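Local coordinates for protein laccase (Botrytis aclada, PDB 3SQR) that oxidises phenolic substrates as a multicopper laccase, passing their electrons to dioxygen to form water, and probably acts in lignin degradation and detoxification, at residues 426-431 and 542-547; 419-424 and 555-560; 57-62 and 127-132. One frame throughout, in Å; residues are numbered along the deposited sequence.

Contact 1. Residues 426-431 and 542-547; sequences NETIFP and ESQSSI. With NAG (2-acetamido-2-deoxy-beta-D-glucopyranose), chain J.
Directly beyond the Schellman motif that ends helix 419-424, the backbone carbonyl of Glu-427 meets the side-chain amide of Gln-544, a residue of the 3-10 turn that follows strand 537-542. Asn-426, with its positive phi, is the C-prime residue of that motif, and the chain it redirects presents Glu-427 O to the other loop. NE2 of Gln-544 gives this oxygen a hydrogen bond of 2.7 Å, nearly straight at 165°. The donor lies above the carbonyl plane rather than on a lone pair, whereas the acceptor sits close to the plane of the glutamine amide. CG of Gln-544 stands opposite the backbone N (chi1 -176°) and the chain runs on extended, which carries the amide across to the 426-431 loop. The second hydrogen of NE2 goes to a water 2.9 Å away; the same water donates a weak bond to OD1 of Asn-426, so both N-H groups of the amide are used and its orientation is well defined. The other branch, OE1 of Gln-544, lies in the plane of the Phe-430 ring, 3.6 Å from CZ, so that the oxygen meets the ring's hydrogen-bearing edge; the ring and amide planes are 46° apart. The side chain of Thr-428 crosses that of Gln-544 at about a right angle, with CG2 of Thr-428 3.7 Å from NE2 of Gln-544. Helix 419-424 adds Lys-422 against Phe-430. The contact lies at the surface, and its outer end bears sugar: ND2 of Asn-426 is bonded covalently to C1 of an N-acetylglucosamine. Asn-426, Glu-427 and Thr-428 thus form the Asn-X-Thr sequon of an N-glycosylation site, built here on a Schellman helix end.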
loop_
_atom_site.group_PDB
_atom_site.type_symbol
_atom_site.label_atom_id
_atom_site.label_comp_id
_atom_site.label_asym_id
_atom_site.label_seq_id
_atom_site.Cartn_x
_atom_site.Cartn_y
_atom_site.Cartn_z
ATOM N N ASN A 426 -26.864 14.117 -1.592
ATOM C CA ASN A 426 -27.580 13.956 -0.327
ATOM C C ASN A 426 -28.243 12.593 -0.153
ATOM O O ASN A 426 -29.190 12.434 0.595
ATOM C CB ASN A 426 -28.572 15.095 -0.114
ATOM C CG ASN A 426 -27.892 16.426 0.040
ATOM O OD1 ASN A 426 -26.796 16.535 0.645
ATOM N ND2 ASN A 426 -28.509 17.463 -0.516
ATOM N N GLU A 427 -27.689 11.594 -0.818
ATOM C CA GLU A 427 -28.110 10.209 -0.678
ATOM C C GLU A 427 -27.505 9.638 0.559
ATOM O O GLU A 427 -26.295 9.823 0.767
ATOM C CB GLU A 427 -27.657 9.439 -1.900
ATOM C CG GLU A 427 -28.221 9.943 -3.234
ATOM C CD GLU A 427 -27.612 9.289 -4.406
ATOM O OE1 GLU A 427 -27.374 8.079 -4.356
ATOM O OE2 GLU A 427 -27.416 9.982 -5.414
ATOM N N THR A 428 -28.295 8.918 1.354
ATOM C CA THR A 428 -27.807 8.215 2.546
ATOM C C THR A 428 -27.958 6.679 2.483
ATOM O O THR A 428 -27.473 5.957 3.386
ATOM C CB THR A 428 -28.465 8.777 3.781
ATOM O OG1 THR A 428 -29.887 8.617 3.606
ATOM C CG2 THR A 428 -28.132 10.253 3.941
ATOM N N ILE A 429 -28.599 6.208 1.410
ATOM C CA ILE A 429 -28.808 4.811 1.121
ATOM C C ILE A 429 -28.131 4.502 -0.189
ATOM O O ILE A 429 -28.499 5.030 -1.246
ATOM C CB ILE A 429 -30.328 4.431 0.994
ATOM C CG1 ILE A 429 -31.133 4.815 2.238
ATOM C CG2 ILE A 429 -30.517 2.912 0.748
ATOM C CD1 ILE A 429 -32.657 4.808 1.946
ATOM N N PHE A 430 -27.184 3.577 -0.133
ATOM C CA PHE A 430 -26.263 3.322 -1.207
ATOM C C PHE A 430 -26.541 1.963 -1.809
ATOM O O PHE A 430 -27.186 1.128 -1.160
ATOM C CB PHE A 430 -24.837 3.422 -0.571
ATOM C CG PHE A 430 -24.565 4.784 -0.027
ATOM C CD1 PHE A 430 -24.299 5.832 -0.885
ATOM C CD2 PHE A 430 -24.627 5.030 1.328
ATOM C CE1 PHE A 430 -24.058 7.122 -0.372
ATOM C CE2 PHE A 430 -24.428 6.304 1.833
ATOM C CZ PHE A 430 -24.127 7.348 0.988
ATOM N N PRO A 431 -26.133 1.730 -3.042
ATOM C CA PRO A 431 -26.347 0.394 -3.564
ATOM C C PRO A 431 -25.782 -0.682 -2.671
ATOM O O PRO A 431 -24.703 -0.491 -2.084
ATOM C CB PRO A 431 -25.646 0.428 -4.930
ATOM C CG PRO A 431 -25.620 1.821 -5.304
ATOM C CD PRO A 431 -25.545 2.613 -4.060
ATOM N N GLU A 542 -18.558 7.662 6.705
ATOM C CA GLU A 542 -18.327 8.181 8.007
ATOM C C GLU A 542 -18.821 9.623 8.170
ATOM O O GLU A 542 -18.351 10.546 7.504
ATOM C CB GLU A 542 -16.785 8.164 8.299
ATOM C CG GLU A 542 -16.410 8.682 9.670
ATOM C CD GLU A 542 -14.938 8.567 9.917
ATOM O OE1 GLU A 542 -14.305 7.838 9.136
ATOM O OE2 GLU A 542 -14.429 9.299 10.745
ATOM N N SER A 543 -19.738 9.808 9.107
ATOM C CA SER A 543 -20.173 11.172 9.458
ATOM C C SER A 543 -20.541 11.959 8.220
ATOM O O SER A 543 -20.092 13.089 7.987
ATOM C CB SER A 543 -19.093 11.860 10.274
ATOM O OG SER A 543 -18.839 11.077 11.408
ATOM N N GLN A 544 -21.395 11.363 7.399
ATOM C CA GLN A 544 -21.704 11.899 6.130
ATOM C C GLN A 544 -22.017 13.404 6.119
ATOM O O GLN A 544 -21.580 14.138 5.240
ATOM C CB GLN A 544 -22.912 11.140 5.537
ATOM C CG GLN A 544 -23.201 11.601 4.193
ATOM C CD GLN A 544 -24.162 10.724 3.502
ATOM O OE1 GLN A 544 -24.275 9.538 3.834
ATOM N NE2 GLN A 544 -24.842 11.265 2.509
ATOM N N SER A 545 -22.833 13.818 7.055
ATOM C CA SER A 545 -23.373 15.182 6.968
ATOM C C SER A 545 -22.300 16.147 7.471
ATOM O O SER A 545 -22.421 17.379 7.297
ATOM C CB SER A 545 -24.664 15.295 7.792
ATOM O OG SER A 545 -24.378 15.116 9.171
ATOM N N SER A 546 -21.217 15.605 8.062
ATOM C CA SER A 546 -20.099 16.477 8.419
ATOM C C SER A 546 -19.022 16.638 7.366
ATOM O O SER A 546 -18.009 17.323 7.639
ATOM C CB SER A 546 -19.415 16.005 9.693
ATOM O OG SER A 546 -20.303 16.024 10.779
ATOM N N ILE A 547 -19.195 16.073 6.184
ATOM C CA ILE A 547 -18.183 16.218 5.160
ATOM C C ILE A 547 -18.203 17.667 4.663
ATOM O O ILE A 547 -19.254 18.173 4.409
ATOM C CB ILE A 547 -18.429 15.239 3.961
ATOM C CG1 ILE A 547 -18.208 13.784 4.431
ATOM C CG2 ILE A 547 -17.524 15.521 2.780
ATOM C CD1 ILE A 547 -18.812 12.699 3.526
HETATM C C1 NAG J . -27.946 18.789 -0.387
HETATM C C2 NAG J . -28.277 19.702 -1.562
HETATM C C3 NAG J . -27.849 21.146 -1.260
HETATM C C4 NAG J . -28.210 21.606 0.166
HETATM C C5 NAG J . -27.733 20.568 1.177
HETATM C C6 NAG J . -28.038 20.966 2.624
HETATM C C7 NAG J . -28.256 18.814 -3.883
HETATM C C8 NAG J . -27.410 18.172 -4.950
HETATM N N2 NAG J . -27.628 19.101 -2.739
HETATM O O3 NAG J . -28.476 21.992 -2.187
HETATM O O4 NAG J . -27.572 22.827 0.490
HETATM O O5 NAG J . -28.378 19.342 0.855
HETATM O O6 NAG J . -29.437 21.075 2.775
HETATM O O7 NAG J . -29.449 19.056 -4.091
HETATM O O HOH W 1 -24.844 14.126 1.939
#

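Contact 2. Residues 419-424 and 555-560; sequences TTLKIF and AIFEDT. With NAG (2-acetamido-2-deoxy-beta-D-glucopyranose), chain J.
Phe-557 carries this contact, pushing its ring from helix 551-567 into a group formed by Thr-420, Leu-421 and Phe-424 on helix 419-424. Its CG is anti to the backbone N (chi1 179°), which extends the ring toward the shorter helix. The packing is closest around that ring. Phe-424 meets it edge to face: CE2 of Phe-424 stands over the centre of the Phe-557 ring, 3.7 Å above its plane, in a T-shaped pair with centroids 5.0 Å apart and planes at 64°. Leu-421 comes to the rim instead, its CB in the plane of the ring and 3.8 Å from CE1 of Phe-557. CB of Thr-420 completes the group, 4.0 Å from CE2 of Phe-557; in the conformer given, its hydroxyl is hydrogen-bonded to the carbonyl of Val-142. Away from this buried ring the two helices stand well apart. The segment axes approach no nearer than 11.7 Å and their directions differ by 124°, so one large aromatic side chain spans a gap too wide for intimate backbone packing. Glu-558 and Asp-559 occupy the exposed side of their helix. Phe-424 is partly exposed, and its backbone O lies 3.4 Å from C8 of the N-acetylglucosamine. On the inner side, Ile-556 and Thr-560 rest on Leu-153 of strand 152-158, and the next residue, Cys-561, is disulfide-bonded to Cys-145. The arrangement is that of an aromatic helix-helix contact, through which the C-terminal helix of this multicopper oxidase joins the short helix of its third cupredoxin-like domain to the first.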
loop_
_atom_site.group_PDB
_atom_site.type_symbol
_atom_site.label_atom_id
_atom_site.label_comp_id
_atom_site.label_asym_id
_atom_site.label_seq_id
_atom_site.Cartn_x
_atom_site.Cartn_y
_atom_site.Cartn_z
ATOM N N THR A 419 -19.313 7.135 -4.644
ATOM C CA THR A 419 -19.979 7.366 -3.378
ATOM C C THR A 419 -20.035 8.818 -3.014
ATOM O O THR A 419 -21.029 9.270 -2.451
ATOM C CB THR A 419 -19.221 6.627 -2.227
ATOM O OG1 THR A 419 -18.969 5.296 -2.680
ATOM C CG2 THR A 419 -20.065 6.583 -0.971
ATOM N N THR A 420 -18.949 9.583 -3.262
ATOM C CA THR A 420 -18.950 10.987 -2.928
ATOM C C THR A 420 -19.949 11.769 -3.767
ATOM O O THR A 420 -20.524 12.717 -3.271
ATOM C CB THR A 420 -17.524 11.615 -3.036
ATOM O OG1 THR A 420 -16.713 10.808 -2.158
ATOM C CG2 THR A 420 -17.551 12.986 -2.396
ATOM N N LEU A 421 -20.136 11.363 -4.998
ATOM C CA LEU A 421 -21.159 12.045 -5.845
ATOM C C LEU A 421 -22.517 11.776 -5.246
ATOM O O LEU A 421 -23.333 12.694 -5.072
ATOM C CB LEU A 421 -21.031 11.627 -7.267
ATOM C CG LEU A 421 -22.102 12.232 -8.198
ATOM C CD1 LEU A 421 -22.071 13.772 -8.110
ATOM C CD2 LEU A 421 -21.832 11.714 -9.598
ATOM N N LYS A 422 -22.725 10.552 -4.844
ATOM C CA LYS A 422 -23.971 10.205 -4.145
ATOM C C LYS A 422 -24.162 11.028 -2.876
ATOM O O LYS A 422 -25.257 11.555 -2.558
ATOM C CB LYS A 422 -24.014 8.694 -3.904
ATOM C CG LYS A 422 -23.950 7.867 -5.152
ATOM C CD LYS A 422 -24.131 6.401 -4.842
ATOM C CE LYS A 422 -23.903 5.503 -5.982
ATOM N NZ LYS A 422 -25.039 5.624 -7.023
ATOM N N ILE A 423 -23.102 11.165 -2.078
ATOM C CA ILE A 423 -23.150 11.999 -0.934
ATOM C C ILE A 423 -23.409 13.471 -1.258
ATOM O O ILE A 423 -24.215 14.075 -0.604
ATOM C CB ILE A 423 -21.780 11.867 -0.128
ATOM C CG1 ILE A 423 -21.806 10.513 0.520
ATOM C CG2 ILE A 423 -21.636 13.013 0.815
ATOM C CD1 ILE A 423 -20.385 10.082 1.021
ATOM N N PHE A 424 -22.722 14.041 -2.241
ATOM C CA PHE A 424 -22.995 15.410 -2.699
ATOM C C PHE A 424 -24.473 15.600 -3.130
ATOM O O PHE A 424 -25.025 16.688 -2.974
ATOM C CB PHE A 424 -22.092 15.789 -3.873
ATOM C CG PHE A 424 -20.593 15.887 -3.502
ATOM C CD1 PHE A 424 -20.157 15.887 -2.169
ATOM C CD2 PHE A 424 -19.643 16.030 -4.514
ATOM C CE1 PHE A 424 -18.790 15.985 -1.868
ATOM C CE2 PHE A 424 -18.299 16.120 -4.232
ATOM C CZ PHE A 424 -17.858 16.119 -2.913
ATOM N N ALA A 555 -16.279 21.890 -7.942
ATOM C CA ALA A 555 -16.207 22.190 -9.381
ATOM C C ALA A 555 -15.235 21.223 -10.006
ATOM O O ALA A 555 -15.503 20.623 -11.007
ATOM C CB ALA A 555 -15.764 23.724 -9.665
ATOM N N ILE A 556 -14.116 20.997 -9.334
ATOM C CA ILE A 556 -13.102 20.110 -9.909
ATOM C C ILE A 556 -13.608 18.686 -10.085
ATOM O O ILE A 556 -13.484 18.087 -11.148
ATOM C CB ILE A 556 -11.812 20.186 -9.064
ATOM C CG1 ILE A 556 -11.128 21.532 -9.311
ATOM C CG2 ILE A 556 -10.906 19.002 -9.348
ATOM C CD1 ILE A 556 -10.082 21.860 -8.211
ATOM N N PHE A 557 -14.244 18.168 -9.058
ATOM C CA PHE A 557 -14.842 16.842 -9.045
ATOM C C PHE A 557 -15.873 16.665 -10.132
ATOM O O PHE A 557 -15.872 15.677 -10.884
ATOM C CB PHE A 557 -15.457 16.679 -7.667
ATOM C CG PHE A 557 -16.149 15.403 -7.432
ATOM C CD1 PHE A 557 -17.454 15.226 -7.832
ATOM C CD2 PHE A 557 -15.515 14.369 -6.702
ATOM C CE1 PHE A 557 -18.113 14.016 -7.574
ATOM C CE2 PHE A 557 -16.155 13.219 -6.451
ATOM C CZ PHE A 557 -17.467 13.018 -6.897
ATOM N N GLU A 558 -16.747 17.659 -10.198
ATOM C CA GLU A 558 -17.742 17.711 -11.278
ATOM C C GLU A 558 -17.122 17.667 -12.651
ATOM O O GLU A 558 -17.594 16.916 -13.539
ATOM C CB GLU A 558 -18.589 18.972 -11.105
ATOM C CG GLU A 558 -19.520 18.888 -9.940
ATOM C CD GLU A 558 -20.137 20.244 -9.529
ATOM O OE1 GLU A 558 -19.766 21.335 -10.069
ATOM O OE2 GLU A 558 -20.975 20.196 -8.616
ATOM N N ASP A 559 -16.046 18.438 -12.825
ATOM C CA ASP A 559 -15.390 18.479 -14.093
ATOM C C ASP A 559 -14.775 17.127 -14.432
ATOM O O ASP A 559 -14.867 16.649 -15.565
ATOM C CB ASP A 559 -14.297 19.534 -14.145
ATOM C CG ASP A 559 -14.833 21.028 -14.070
ATOM O OD1 ASP A 559 -16.064 21.300 -14.095
ATOM O OD2 ASP A 559 -13.994 21.944 -13.853
ATOM N N THR A 560 -14.134 16.471 -13.440
ATOM C CA THR A 560 -13.593 15.154 -13.747
ATOM C C THR A 560 -14.683 14.180 -14.178
ATOM O O THR A 560 -14.497 13.352 -15.073
ATOM C CB THR A 560 -12.809 14.593 -12.515
ATOM O OG1 THR A 560 -11.859 15.601 -12.102
ATOM C CG2 THR A 560 -12.154 13.223 -12.840
HETATM C C1 NAG J . -27.946 18.789 -0.387
HETATM C C2 NAG J . -28.277 19.702 -1.562
HETATM C C3 NAG J . -27.849 21.146 -1.260
HETATM C C4 NAG J . -28.210 21.606 0.166
HETATM C C5 NAG J . -27.733 20.568 1.177
HETATM C C6 NAG J . -28.038 20.966 2.624
HETATM C C7 NAG J . -28.256 18.814 -3.883
HETATM C C8 NAG J . -27.410 18.172 -4.950
HETATM N N2 NAG J . -27.628 19.101 -2.739
HETATM O O3 NAG J . -28.476 21.992 -2.187
HETATM O O4 NAG J . -27.572 22.827 0.490
HETATM O O5 NAG J . -28.378 19.342 0.855
HETATM O O6 NAG J . -29.437 21.075 2.775
HETATM O O7 NAG J . -29.449 19.056 -4.091
#

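Contact 3. Residues 57-62 and 127-132; sequences NWYDVT and GIRQLG
Tyr-59 and Arg-129 face each other from two irregular loops, their CA atoms 9.1 Å apart, the first loop folded into a turn in which Asn-57 O accepts from both Asp-60 N and Val-61 N. OD1 of Asn-57 adds an Asx turn by accepting from the N of Tyr-59 at 2.9 Å. The carbonyl of Tyr-59 points from this turn to the arginine. With CG opposite the backbone N (chi1 -170°) and every later torsion also extended, Arg-129 reaches over at full length, and its NH1 donates to Tyr-59 O in a 2.9 Å bond of 169°. The acceptor lies in the guanidinium plane; the donor comes in tilted by 19° from the carbonyl plane. Water extends the grip: one molecule takes a bond from NH1 and gives one to Trp-58 O, while another accepts from NH2 at 2.8 Å and donates to Tyr-59 O. NH2 also makes a salt bridge with Asp-517, which, with the bonds of NH1, holds the guanidinium in one orientation. Each face also has a neighbour, near its rim: CD2 of Leu-131 at 3.7 Å from the plane and, more loosely on the opposite face, CD1 of Tyr-59. NH1 lies at the edge of the phenol ring, near its plane, and the ring's hydroxyl binds Asp-471 and Arg-498. Arg-129 thus ties an N-terminal turn to a third-domain loop. Its side chain lies about 9 Å from that of His-124, a probable type 2 copper ligand, so the network belongs to the outer surroundings of the trinuclear copper site of a laccase.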
loop_
_atom_site.group_PDB
_atom_site.type_symbol
_atom_site.label_atom_id
_atom_site.label_comp_id
_atom_site.label_asym_id
_atom_site.label_seq_id
_atom_site.Cartn_x
_atom_site.Cartn_y
_atom_site.Cartn_z
ATOM N N ASN A 57 1.918 14.555 18.707
ATOM C CA ASN A 57 0.768 13.826 18.229
ATOM C C ASN A 57 0.380 14.360 16.861
ATOM O O ASN A 57 -0.322 15.330 16.742
ATOM C CB ASN A 57 -0.418 13.887 19.202
ATOM C CG ASN A 57 -1.569 12.987 18.757
ATOM O OD1 ASN A 57 -1.762 12.822 17.579
ATOM N ND2 ASN A 57 -2.366 12.461 19.683
ATOM N N TRP A 58 0.864 13.690 15.802
ATOM C CA TRP A 58 0.614 14.132 14.449
ATOM C C TRP A 58 -0.802 13.957 13.952
ATOM O O TRP A 58 -1.118 14.476 12.903
ATOM C CB TRP A 58 1.599 13.488 13.466
ATOM C CG TRP A 58 1.326 12.020 13.275
ATOM C CD1 TRP A 58 0.560 11.468 12.308
ATOM C CD2 TRP A 58 1.860 10.932 14.041
ATOM N NE1 TRP A 58 0.542 10.103 12.428
ATOM C CE2 TRP A 58 1.366 9.742 13.466
ATOM C CE3 TRP A 58 2.716 10.845 15.145
ATOM C CZ2 TRP A 58 1.659 8.487 13.979
ATOM C CZ3 TRP A 58 3.013 9.588 15.654
ATOM C CH2 TRP A 58 2.488 8.426 15.056
ATOM N N TYR A 59 -1.648 13.242 14.716
ATOM C CA TYR A 59 -3.053 13.203 14.410
ATOM C C TYR A 59 -3.704 14.534 14.770
ATOM O O TYR A 59 -4.794 14.795 14.259
ATOM C CB TYR A 59 -3.794 12.063 15.142
ATOM C CG TYR A 59 -3.214 10.700 14.824
ATOM C CD1 TYR A 59 -3.560 10.050 13.665
ATOM C CD2 TYR A 59 -2.251 10.126 15.667
ATOM C CE1 TYR A 59 -2.996 8.807 13.331
ATOM C CE2 TYR A 59 -1.689 8.932 15.374
ATOM C CZ TYR A 59 -2.047 8.264 14.200
ATOM O OH TYR A 59 -1.396 7.058 13.945
ATOM N N ASP A 60 -3.122 15.237 15.736
ATOM C CA ASP A 60 -3.709 16.441 16.286
ATOM C C ASP A 60 -2.977 17.705 15.926
ATOM O O ASP A 60 -3.589 18.761 15.954
ATOM C CB ASP A 60 -3.768 16.328 17.815
ATOM C CG ASP A 60 -4.705 15.222 18.301
ATOM O OD1 ASP A 60 -5.575 14.718 17.530
ATOM O OD2 ASP A 60 -4.559 14.857 19.492
ATOM N N VAL A 61 -1.664 17.620 15.655
ATOM C CA VAL A 61 -0.745 18.776 15.492
ATOM C C VAL A 61 0.002 18.590 14.172
ATOM O O VAL A 61 0.430 17.473 13.904
ATOM C CB VAL A 61 0.263 18.797 16.674
ATOM C CG1 VAL A 61 1.367 19.833 16.487
ATOM C CG2 VAL A 61 -0.497 19.090 18.002
ATOM N N THR A 62 0.158 19.653 13.383
ATOM C CA THR A 62 0.864 19.560 12.135
ATOM C C THR A 62 1.785 20.739 11.998
ATOM O O THR A 62 1.337 21.902 12.102
ATOM C CB THR A 62 -0.113 19.601 10.947
ATOM O OG1 THR A 62 -1.155 18.627 11.111
ATOM C CG2 THR A 62 0.615 19.368 9.584
ATOM N N GLY A 127 -2.087 5.464 2.542
ATOM C CA GLY A 127 -2.006 5.694 3.955
ATOM C C GLY A 127 -2.139 7.158 4.336
ATOM O O GLY A 127 -2.101 7.484 5.521
ATOM N N ILE A 128 -2.336 8.021 3.345
ATOM C CA ILE A 128 -2.452 9.423 3.601
ATOM C C ILE A 128 -3.843 9.676 4.142
ATOM O O ILE A 128 -4.805 9.366 3.499
ATOM C CB ILE A 128 -2.125 10.295 2.342
ATOM C CG1 ILE A 128 -0.637 10.069 1.939
ATOM C CG2 ILE A 128 -2.274 11.789 2.654
ATOM C CD1 ILE A 128 0.443 10.436 3.024
ATOM N N ARG A 129 -3.906 10.383 5.251
ATOM C CA ARG A 129 -5.160 10.482 6.002
ATOM C C ARG A 129 -6.253 11.223 5.233
ATOM O O ARG A 129 -7.410 10.883 5.364
ATOM C CB ARG A 129 -4.849 11.196 7.287
ATOM C CG ARG A 129 -5.938 11.161 8.251
ATOM C CD ARG A 129 -5.577 12.021 9.421
ATOM N NE ARG A 129 -6.547 11.893 10.515
ATOM C CZ ARG A 129 -6.420 12.555 11.672
ATOM N NH1 ARG A 129 -5.436 13.383 11.828
ATOM N NH2 ARG A 129 -7.252 12.345 12.673
ATOM N N GLN A 130 -5.861 12.247 4.456
ATOM C CA GLN A 130 -6.758 13.101 3.719
ATOM C C GLN A 130 -7.838 13.723 4.592
ATOM O O GLN A 130 -8.954 13.899 4.144
ATOM C CB GLN A 130 -7.443 12.312 2.582
ATOM C CG GLN A 130 -6.447 11.640 1.592
ATOM C CD GLN A 130 -5.719 12.618 0.719
ATOM O OE1 GLN A 130 -5.934 13.833 0.789
ATOM N NE2 GLN A 130 -4.841 12.101 -0.137
ATOM N N LEU A 131 -7.465 14.119 5.773
ATOM C CA LEU A 131 -8.371 14.916 6.647
ATOM C C LEU A 131 -8.792 16.201 5.946
ATOM O O LEU A 131 -7.959 17.046 5.586
ATOM C CB LEU A 131 -7.693 15.159 7.979
ATOM C CG LEU A 131 -8.450 15.921 9.052
ATOM C CD1 LEU A 131 -9.715 15.233 9.339
ATOM C CD2 LEU A 131 -7.541 16.038 10.319
ATOM N N GLY A 132 -10.099 16.298 5.630
ATOM C CA GLY A 132 -10.604 17.439 4.890
ATOM C C GLY A 132 -10.277 17.500 3.416
ATOM O O GLY A 132 -10.492 18.535 2.731
HETATM O O HOH W 2 -2.723 13.242 10.743
HETATM O O HOH W 3 -7.478 13.786 15.029
#

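Contacts 1 and 2 are neighbours, with centres 13 Å apart: contact 2 uses helix 419-424 and contact 1 the loop that leaves it, and contact 1 is nested inside the chain loop that contact 2 closes. They touch directly: Glu-427 N lies 3.0 Å from Lys-422 O, a probable hydrogen bond, and NE2 of Gln-544 packs 3.7 Å from CG1 of Ile-423. Both also touch the same N-acetylglucosamine. Contact 3 closes earlier in the chain and stands apart, its centre 22 Å from that of contact 1 and 23 Å from that of contact 2. It lies deeper in the molecule, yet the nearest copper ions are similarly far, about 13 Å from the Arg-129 side chain and about 14 Å from that of Thr-420.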